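Local coordinates for sortase (Actinomyces oris, PDB 5UTT), which is a sortase of the class E family, probably a cysteine transpeptidase that attaches surface proteins, such as pilus components, at the cell envelope, at residues Val73-Ile78 / Pro130-Pro135; Arg90-Leu95 / Leu146-Gly151; Glu100-Val103 / Thr108-Val111. All blocks are in the same frame, centred on the assembly; numbering follows the deposited sequence.

Contact 1: Val73-Ile78 / Pro130-Pro135; sequences VGNFAI and PVPNQP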
# COMPACT_ATOMS: atom_id res chain seq x y z
N VAL A 73 -8.42 -11.86 2.59
CA VAL A 73 -7.36 -12.67 3.09
C VAL A 73 -6.28 -12.96 2.01
O VAL A 73 -6.55 -13.54 0.93
CB VAL A 73 -7.89 -13.99 3.72
CG1 VAL A 73 -6.73 -14.92 3.98
CG2 VAL A 73 -8.67 -13.71 5.00
N GLY A 74 -5.05 -12.59 2.33
CA GLY A 74 -3.91 -12.69 1.38
C GLY A 74 -3.11 -11.42 1.36
O GLY A 74 -2.84 -10.84 2.41
N ASN A 75 -2.75 -10.95 0.16
CA ASN A 75 -1.81 -9.83 0.08
C ASN A 75 -2.21 -8.85 -0.99
O ASN A 75 -2.27 -9.24 -2.13
CB ASN A 75 -0.43 -10.40 -0.25
CG ASN A 75 0.69 -9.37 -0.09
OD1 ASN A 75 0.47 -8.23 0.33
ND2 ASN A 75 1.90 -9.79 -0.40
N PHE A 76 -2.58 -7.65 -0.58
CA PHE A 76 -2.98 -6.55 -1.51
C PHE A 76 -1.69 -5.79 -1.82
O PHE A 76 -1.21 -5.00 -1.00
CB PHE A 76 -4.03 -5.67 -0.85
CG PHE A 76 -4.42 -4.45 -1.67
CD1 PHE A 76 -5.30 -4.59 -2.72
CD2 PHE A 76 -3.97 -3.19 -1.33
CE1 PHE A 76 -5.69 -3.49 -3.48
CE2 PHE A 76 -4.35 -2.06 -2.09
CZ PHE A 76 -5.20 -2.22 -3.15
N ALA A 77 -1.13 -5.98 -3.00
CA ALA A 77 0.18 -5.45 -3.24
C ALA A 77 0.06 -4.28 -4.21
O ALA A 77 -0.73 -4.33 -5.18
CB ALA A 77 1.09 -6.51 -3.80
N ILE A 78 0.79 -3.24 -3.90
CA ILE A 78 0.77 -2.04 -4.77
C ILE A 78 2.16 -1.54 -5.09
O ILE A 78 3.08 -1.54 -4.28
CB ILE A 78 -0.10 -0.91 -4.14
CG1 ILE A 78 0.44 -0.51 -2.77
CG2 ILE A 78 -1.60 -1.29 -4.09
CD1 ILE A 78 -0.26 0.68 -2.19
N PRO A 130 0.51 -14.38 -1.65
CA PRO A 130 -0.58 -14.24 -0.69
C PRO A 130 -0.09 -14.22 0.73
O PRO A 130 -0.54 -13.39 1.50
CB PRO A 130 -1.42 -15.47 -0.96
CG PRO A 130 -1.23 -15.72 -2.41
CD PRO A 130 0.19 -15.31 -2.73
N VAL A 131 0.84 -15.13 1.06
CA VAL A 131 1.62 -15.05 2.28
C VAL A 131 3.00 -14.48 1.92
O VAL A 131 3.75 -15.13 1.20
CB VAL A 131 1.77 -16.41 2.98
CG1 VAL A 131 2.55 -16.24 4.28
CG2 VAL A 131 0.41 -16.99 3.22
N PRO A 132 3.32 -13.27 2.40
CA PRO A 132 4.58 -12.60 2.06
C PRO A 132 5.79 -13.49 2.25
O PRO A 132 5.94 -14.10 3.33
CB PRO A 132 4.62 -11.42 3.02
CG PRO A 132 3.20 -11.06 3.20
CD PRO A 132 2.45 -12.37 3.18
N ASN A 133 6.60 -13.61 1.20
CA ASN A 133 7.84 -14.39 1.18
C ASN A 133 7.65 -15.92 1.28
O ASN A 133 8.64 -16.62 1.51
CB ASN A 133 8.76 -13.95 2.33
CG ASN A 133 9.10 -12.49 2.26
OD1 ASN A 133 9.23 -11.93 1.19
ND2 ASN A 133 9.24 -11.87 3.41
N GLN A 134 6.43 -16.42 1.11
CA GLN A 134 6.16 -17.87 1.22
C GLN A 134 5.21 -18.26 0.11
O GLN A 134 4.00 -18.32 0.32
CB GLN A 134 5.55 -18.20 2.57
CG GLN A 134 6.38 -17.76 3.74
CD GLN A 134 5.79 -18.21 5.05
OE1 GLN A 134 5.22 -19.30 5.15
NE2 GLN A 134 5.90 -17.36 6.08
N PRO A 135 5.74 -18.48 -1.10
CA PRO A 135 4.82 -18.69 -2.22
C PRO A 135 3.96 -19.96 -2.13
O PRO A 135 2.91 -20.01 -2.74
CB PRO A 135 5.75 -18.75 -3.44
CG PRO A 135 7.09 -19.07 -2.89
CD PRO A 135 7.14 -18.46 -1.53
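Asn75 and Gly74 meet Pro130 mainly through its carbonyl oxygen. Pro130 O lies 3.5 Å from Asn75 CB and 3.4 Å from Gly74 CA. The latter is a bent CA-H...O contact, with 122° at the hydrogen. No conventional hydrogen bond joins the two segments. Pro132 adds a second touch. Its CG lies 4.0 Å from Asn75 ND2, and the two side chains meet at a slant.

Asn75 points across the gap. Its CG is anti to the backbone N (chi1 -169°), which carries the amide out to the proline loop. The amide is then held at both ends. ND2 donates to Ala129 O, just before Pro130, and OD1 is hydrogen-bonded to Thr145 OG1 on strand 142-150. These two bonds fix the rotation of a buried amide and link the loop to the strand. Gly74 adopts a backbone conformation suited to glycine.

Further out, Gly74 pairs by backbone with Asp141 and Tyr143. Gln68 OE1 accepts from Asn75 N, and the Gln68 residue is also touched by the Pro130 ring. On the loop side, Val131 to Gln134 form a type II beta turn. It is closed by Gln134 N to Val131 O at 3.0 Å, with Pro132 at its second position and Asn133, at positive phi, at its third. Pro132 also rests on His166 of strand 161-174.

The contact thus fastens the start of strand 74-79 to the long loop between strands 108-120 and 142-150. By its place in the chain this is the beta6/beta7 loop of the sortase beta-barrel fold, which in relatives borders the groove for the sorting signal.

Contact 2: Arg90-Leu95 / Leu146-Gly151; sequences RRIDLL and LTTCHG
Ile92 reaches from a short 3-10 turn onto Thr148 and Leu146 of strand 142-150. From CB, pointing at the strand, the side chain divides. The CG2 methyl lies 3.7 Å from Thr148 CG2. The other branch starts with CG1, anti to the backbone N (chi1 -164°). It runs on extended to CD1, which settles over the strand. CD1 is 3.8 Å from Thr148 CG2, so one threonine methyl meets both methyls of the isoleucine. CD1 also lies 3.9 Å from Leu146 O and 4.2 Å from Leu146 CB. Ile92 and Thr148 pass each other pointing in opposite directions. Trp163 and Val165 of strand 161-174 cover Ile92 as well.

Thr148 turns its methyl to this apolar patch and uses its hydroxyl elsewhere. OG1 donates to Gly80 O.

The turn that presents Ile92 has its own braces. Leu94 N bonds to Arg91 O, and Leu95 N to Ile92 O. Outside them, Arg91 grips Asp93 side-on with two nitrogens. NE meets OD1 at 2.9 Å, nearly straight (167°) and on the syn lone pair. NH2 meets OD2 at 3.0 Å, from 37° above the carboxylate plane. Glu156 adds salt bridges to Arg91 NH1 and Arg90 NE.

Residues 145 to 149 read Thr-Leu-Thr-Thr-Cys, matching the TLxTC signature of sortases. In relatives the cysteine that ends this motif is the nucleophile. Cys149 points away from Ile92. The side chains meet only through carbon atoms, and no hydrogen bond or salt bridge crosses the contact. The Arg91-Asp93 pair is made within the turn and takes no part in it. Apolar packing sets the turn against the Leu146 and Thr148 face of the strand that probably carries the nucleophile.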
# COMPACT_ATOMS: atom_id res chain seq x y z
N ARG A 90 8.76 7.88 -2.49
CA ARG A 90 10.11 8.37 -2.32
C ARG A 90 10.72 7.98 -0.99
O ARG A 90 11.91 7.60 -0.92
CB ARG A 90 10.11 9.89 -2.40
CG ARG A 90 11.49 10.51 -2.32
CD ARG A 90 11.33 12.01 -2.30
NE ARG A 90 12.59 12.68 -2.49
CZ ARG A 90 12.76 13.99 -2.40
NH1 ARG A 90 11.72 14.78 -2.11
NH2 ARG A 90 13.96 14.51 -2.60
N ARG A 91 9.93 8.10 0.07
CA ARG A 91 10.45 7.99 1.42
C ARG A 91 9.94 6.72 2.02
O ARG A 91 9.69 6.66 3.19
CB ARG A 91 10.18 9.24 2.27
CG ARG A 91 11.04 10.44 1.88
CD ARG A 91 12.41 10.36 2.55
NE ARG A 91 13.32 9.35 1.99
CZ ARG A 91 14.07 9.52 0.90
NH1 ARG A 91 14.04 10.67 0.20
NH2 ARG A 91 14.87 8.54 0.51
N ILE A 92 9.86 5.68 1.18
CA ILE A 92 9.52 4.33 1.66
C ILE A 92 10.47 3.88 2.78
O ILE A 92 10.09 3.04 3.62
CB ILE A 92 9.50 3.34 0.48
CG1 ILE A 92 8.77 2.04 0.88
CG2 ILE A 92 10.89 3.08 -0.06
CD1 ILE A 92 8.37 1.17 -0.29
N ASP A 93 11.67 4.42 2.76
CA ASP A 93 12.74 4.05 3.71
C ASP A 93 12.50 4.56 5.13
O ASP A 93 13.24 4.17 6.03
CB ASP A 93 14.12 4.51 3.22
CG ASP A 93 14.18 6.00 2.94
OD1 ASP A 93 13.18 6.70 3.11
OD2 ASP A 93 15.26 6.46 2.57
N LEU A 94 11.47 5.37 5.36
CA LEU A 94 11.18 5.91 6.68
C LEU A 94 10.32 4.94 7.44
O LEU A 94 10.11 5.14 8.60
CB LEU A 94 10.43 7.23 6.61
CG LEU A 94 11.14 8.41 5.90
CD1 LEU A 94 10.18 9.59 5.95
CD2 LEU A 94 12.46 8.76 6.54
N LEU A 95 9.81 3.91 6.79
CA LEU A 95 8.82 3.04 7.42
C LEU A 95 9.54 1.99 8.25
O LEU A 95 10.42 1.25 7.77
CB LEU A 95 7.93 2.42 6.34
CG LEU A 95 7.12 3.41 5.49
CD1 LEU A 95 6.39 2.74 4.36
CD2 LEU A 95 6.14 4.12 6.40
N LEU A 146 3.85 -2.69 -0.21
CA LEU A 146 4.27 -1.55 -1.07
C LEU A 146 5.59 -1.87 -1.70
O LEU A 146 6.54 -2.22 -0.95
CB LEU A 146 4.39 -0.26 -0.26
CG LEU A 146 3.17 0.67 -0.10
CD1 LEU A 146 2.01 -0.03 0.51
CD2 LEU A 146 3.53 1.91 0.72
N THR A 147 5.72 -1.62 -3.01
CA THR A 147 6.93 -1.88 -3.75
C THR A 147 7.38 -0.66 -4.52
O THR A 147 6.55 0.06 -5.05
CB THR A 147 6.83 -3.10 -4.75
OG1 THR A 147 6.13 -2.79 -5.97
CG2 THR A 147 6.05 -4.28 -4.12
N THR A 148 8.67 -0.49 -4.58
CA THR A 148 9.26 0.57 -5.41
C THR A 148 10.72 0.23 -5.71
O THR A 148 11.27 -0.73 -5.20
CB THR A 148 9.12 1.94 -4.69
OG1 THR A 148 9.46 2.99 -5.62
CG2 THR A 148 10.02 2.03 -3.55
N CYS A 149 11.40 1.07 -6.50
CA CYS A 149 12.79 0.87 -6.88
C CYS A 149 13.74 1.36 -5.84
O CYS A 149 13.44 2.31 -5.13
CB CYS A 149 13.07 1.62 -8.21
SG CYS A 149 12.31 0.75 -9.59
N HIS A 150 14.92 0.72 -5.77
CA HIS A 150 16.02 1.16 -4.96
C HIS A 150 17.35 0.68 -5.62
O HIS A 150 17.42 -0.39 -6.23
CB HIS A 150 15.88 0.62 -3.48
CG HIS A 150 16.81 1.25 -2.48
ND1 HIS A 150 16.62 2.51 -1.96
CD2 HIS A 150 17.94 0.78 -1.89
CE1 HIS A 150 17.56 2.78 -1.08
NE2 HIS A 150 18.39 1.76 -1.03
N GLY A 151 18.40 1.47 -5.52
CA GLY A 151 19.71 1.05 -6.03
C GLY A 151 20.69 0.55 -4.96
O GLY A 151 20.84 1.16 -3.90

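Contact 3: Glu100-Val103 / Thr108-Val111; sequences EIIV and TWYV
Val111, Val103 and Ile102 have the most surface buried between these two antiparallel strands. Val103 faces Tyr110 in a hydrogen-bonded pair. Val103 N donates to Tyr110 O at 2.8 Å (162°), and Tyr110 N to Val103 O at 2.8 Å (172°). Both donors lie in the carbonyl planes. Val103 O also lies at the edge of the Tyr110 ring.

Ile102 and Val111 form the next, non-hydrogen-bonded pair. Their side chains lie side by side, with Ile102 CG1 4.0 Å from Val111 CG2. The other branch, Ile102 CG2, is anti to the backbone N. It therefore reaches the edge of the Trp109 ring, at 3.5 Å from CE3. Val111 CG1 takes the aliphatic part and carboxylate end of Glu100, with OE2 at 3.8 Å. The other oxygen, Glu100 OE1, is hydrogen-bonded to Ser182 OG.

The two strands make a beta hairpin, at 157° between these short segments. Strand 108-120 is flanked on its other side by strand 161-174, through Trp109 with Met173 and Val111 with Tyr171. Ile102 bonds by backbone to Val33 of strand 28-33, which closes the sheet on itself. Val103 and Ile101 pack inward on Ile144 of strand 142-150.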
# COMPACT_ATOMS: atom_id res chain seq x y z
N GLU A 100 2.08 3.03 10.62
CA GLU A 100 0.80 2.77 10.00
C GLU A 100 0.81 2.98 8.51
O GLU A 100 1.40 3.98 8.02
CB GLU A 100 -0.26 3.70 10.58
CG GLU A 100 -0.79 3.19 11.93
CD GLU A 100 -1.84 4.06 12.56
OE1 GLU A 100 -1.97 5.23 12.17
OE2 GLU A 100 -2.57 3.56 13.47
N ILE A 101 0.15 2.09 7.79
CA ILE A 101 -0.15 2.28 6.35
C ILE A 101 -1.67 2.24 6.21
O ILE A 101 -2.33 1.24 6.60
CB ILE A 101 0.54 1.22 5.48
CG1 ILE A 101 2.07 1.33 5.61
CG2 ILE A 101 0.11 1.29 4.03
CD1 ILE A 101 2.80 0.31 4.79
N ILE A 102 -2.25 3.30 5.71
CA ILE A 102 -3.72 3.48 5.81
C ILE A 102 -4.26 3.59 4.41
O ILE A 102 -3.74 4.43 3.60
CB ILE A 102 -4.11 4.70 6.66
CG1 ILE A 102 -3.52 4.56 8.08
CG2 ILE A 102 -5.63 4.90 6.66
CD1 ILE A 102 -3.74 5.75 8.97
N VAL A 103 -5.29 2.77 4.11
CA VAL A 103 -6.01 2.93 2.87
C VAL A 103 -7.41 3.46 3.10
O VAL A 103 -8.17 2.91 3.89
CB VAL A 103 -6.01 1.67 1.97
CG1 VAL A 103 -6.66 1.99 0.63
CG2 VAL A 103 -4.59 1.14 1.84
N THR A 108 -14.77 2.85 3.86
CA THR A 108 -13.94 2.17 4.85
C THR A 108 -12.54 2.72 5.02
O THR A 108 -11.94 3.12 4.06
CB THR A 108 -13.86 0.65 4.54
OG1 THR A 108 -15.20 0.14 4.39
CG2 THR A 108 -13.10 -0.13 5.67
N TRP A 109 -12.05 2.79 6.26
CA TRP A 109 -10.62 3.00 6.52
C TRP A 109 -10.00 1.67 6.82
O TRP A 109 -10.44 0.99 7.76
CB TRP A 109 -10.41 3.91 7.72
CG TRP A 109 -10.84 5.32 7.53
CD1 TRP A 109 -12.02 5.87 7.91
CD2 TRP A 109 -10.07 6.40 6.95
NE1 TRP A 109 -12.07 7.21 7.57
CE2 TRP A 109 -10.87 7.56 6.99
CE3 TRP A 109 -8.79 6.48 6.39
CZ2 TRP A 109 -10.41 8.80 6.51
CZ3 TRP A 109 -8.35 7.70 5.92
CH2 TRP A 109 -9.15 8.83 6.00
N TYR A 110 -8.98 1.27 6.05
CA TYR A 110 -8.22 0.07 6.37
C TYR A 110 -6.87 0.46 6.94
O TYR A 110 -6.08 1.17 6.27
CB TYR A 110 -7.98 -0.77 5.14
CG TYR A 110 -9.22 -1.29 4.46
CD1 TYR A 110 -9.87 -0.55 3.48
CD2 TYR A 110 -9.71 -2.57 4.72
CE1 TYR A 110 -10.97 -1.03 2.83
CE2 TYR A 110 -10.82 -3.04 4.07
CZ TYR A 110 -11.44 -2.29 3.12
OH TYR A 110 -12.54 -2.76 2.47
N VAL A 111 -6.60 0.01 8.16
CA VAL A 111 -5.34 0.35 8.81
C VAL A 111 -4.47 -0.90 9.01
O VAL A 111 -4.85 -1.89 9.71
CB VAL A 111 -5.51 1.11 10.15
CG1 VAL A 111 -4.15 1.36 10.78
CG2 VAL A 111 -6.30 2.42 10.03

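Of these segments, 73-78 comes first and enters contact 1. The turn at 90-95 follows and enters contact 2. Next comes the hairpin of contact 3, a local closure with four residues between its segments. The chain then returns to 130-135, closing the long loop of contact 1, and to 146-151, closing that of contact 2. The two long loops cross, and both enclose the hairpin. Contacts 1 and 2 meet where strands 74-79 and 142-150 pair: Ile78 CD1 packs on Leu146 CD1 at 3.6 Å. Leu146 CD1 also touches Ile101 CG2 at 4.2 Å, bringing in contact 3. Strand 142-150 thus links the three contacts, although the proline loop and the turn lie outside the sheet's strands.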